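Local coordinates for hypothetical protein PA3499 (PDB 2IG8) that is of unknown function but belongs to the YjgF-like clan of small alpha+beta proteins and assembles here as a trimer, at residues K63-A66 and L67-A71. Residues are numbered along the deposited sequence; the frame is centred on the assembly and turned at random.
Sequences KVKA and LLEAA
Lys63 O accepts a hydrogen bond from the N-H of Leu67, with Leu67 N 3.0 Å away, and the same i to i+4 spacing pairs Val64 with Leu68, Lys65 with Glu69 and Ala66 with Ala70. All four N-H...O angles fall between 151° and 168°, as expected of regular alpha-helix. Residues 63-66 and 67-71 are thus consecutive parts of one helix, the last two turns of helix 53-70; Ala71 leaves the helix, though its N still bonds Leu67 O at 3.1 Å.

On the buried face, Val64 and Leu68 run alongside each other, one turn apart, CG1 of Val64 meeting CD1 of Leu68 at 4.0 Å. Both pack on Leu78, and strands 29-36 and 126-133 continue the apolar surface with Met32, Leu30, Ala130 and Ala132. Leu67, also buried, touches Met32 and Leu12.

A second pair lies toward solvent. Lys65 starts with CG anti to its own N (chi1 176°), then bends at chi3 and chi4, which brings NZ to the carboxylate of Glu69. The extended Glu69 chain offers OE2, and this salt bridge is modelled at 2.4 Å from Lys65 NZ to Glu69 OE2, too short for the exact length to be trusted. Lys63 turns elsewhere, its NZ bonding Thr36 O.

Apolar Val64, Leu67 and Leu68 inward and a charged i/i+4 pair outward is the pattern of an amphipathic helix, here packed on the beta-sheet of the YjgF-like alpha+beta fold.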
loop_
_atom_site.group_PDB
_atom_site.type_symbol
_atom_site.label_atom_id
_atom_site.label_comp_id
_atom_site.label_asym_id
_atom_site.label_seq_id
_atom_site.Cartn_x
_atom_site.Cartn_y
_atom_site.Cartn_z
ATOM N N LYS B 63 3.400 13.008 13.737
ATOM C CA LYS B 63 2.262 12.184 14.145
ATOM C C LYS B 63 2.629 10.684 14.195
ATOM O O LYS B 63 2.345 10.000 15.180
ATOM C CB LYS B 63 1.058 12.430 13.240
ATOM C CG LYS B 63 0.453 13.813 13.465
ATOM C CD LYS B 63 -0.854 14.020 12.699
ATOM C CE LYS B 63 -1.392 15.419 12.985
ATOM N NZ LYS B 63 -2.598 15.648 12.267
ATOM N N VAL B 64 3.281 10.211 13.138
ATOM C CA VAL B 64 3.808 8.843 13.114
ATOM C C VAL B 64 4.681 8.576 14.348
ATOM O O VAL B 64 4.523 7.559 15.020
ATOM C CB VAL B 64 4.581 8.581 11.810
ATOM C CG1 VAL B 64 5.306 7.214 11.870
ATOM C CG2 VAL B 64 3.607 8.671 10.612
ATOM N N LYS B 65 5.581 9.501 14.663
ATOM C CA LYS B 65 6.423 9.365 15.850
ATOM C C LYS B 65 5.640 9.310 17.162
ATOM O O LYS B 65 6.009 8.562 18.079
ATOM C CB LYS B 65 7.429 10.500 15.874
ATOM C CG LYS B 65 8.294 10.535 17.102
ATOM C CD LYS B 65 9.504 11.387 16.822
ATOM C CE LYS B 65 9.856 12.291 17.948
ATOM N NZ LYS B 65 10.302 11.587 19.133
ATOM N N ALA B 66 4.578 10.114 17.253
ATOM C CA ALA B 66 3.687 10.093 18.399
ATOM C C ALA B 66 3.041 8.724 18.560
ATOM O O ALA B 66 2.996 8.188 19.673
ATOM C CB ALA B 66 2.604 11.218 18.291
ATOM N N LEU B 67 2.591 8.132 17.458
ATOM C CA LEU B 67 2.009 6.790 17.506
ATOM C C LEU B 67 3.056 5.758 17.939
ATOM O O LEU B 67 2.789 4.928 18.819
ATOM C CB LEU B 67 1.379 6.399 16.168
ATOM C CG LEU B 67 0.175 7.227 15.711
ATOM C CD1 LEU B 67 -0.177 6.927 14.239
ATOM C CD2 LEU B 67 -1.005 7.048 16.636
ATOM N N LEU B 68 4.245 5.831 17.336
ATOM C CA LEU B 68 5.349 4.929 17.690
ATOM C C LEU B 68 5.673 4.999 19.175
ATOM O O LEU B 68 5.818 3.969 19.836
ATOM C CB LEU B 68 6.602 5.259 16.884
ATOM C CG LEU B 68 6.613 4.806 15.425
ATOM C CD1 LEU B 68 7.680 5.554 14.606
ATOM C CD2 LEU B 68 6.778 3.265 15.329
ATOM N N GLU B 69 5.809 6.219 19.681
ATOM C CA GLU B 69 6.067 6.453 21.105
ATOM C C GLU B 69 4.948 5.967 22.012
ATOM O O GLU B 69 5.219 5.412 23.075
ATOM C CB GLU B 69 6.422 7.922 21.359
ATOM C CG GLU B 69 7.795 8.231 20.776
ATOM C CD GLU B 69 8.270 9.656 20.981
ATOM O OE1 GLU B 69 7.473 10.512 21.421
ATOM O OE2 GLU B 69 9.463 9.916 20.678
ATOM N N ALA B 70 3.703 6.124 21.581
ATOM C CA ALA B 70 2.580 5.626 22.350
ATOM C C ALA B 70 2.659 4.103 22.511
ATOM O O ALA B 70 2.192 3.561 23.509
ATOM C CB ALA B 70 1.249 6.048 21.723
ATOM N N ALA B 71 3.272 3.430 21.543
ATOM C CA ALA B 71 3.457 1.970 21.579
ATOM C C ALA B 71 4.797 1.546 22.207
ATOM O O ALA B 71 5.105 0.356 22.250
ATOM C CB ALA B 71 3.339 1.398 20.156
#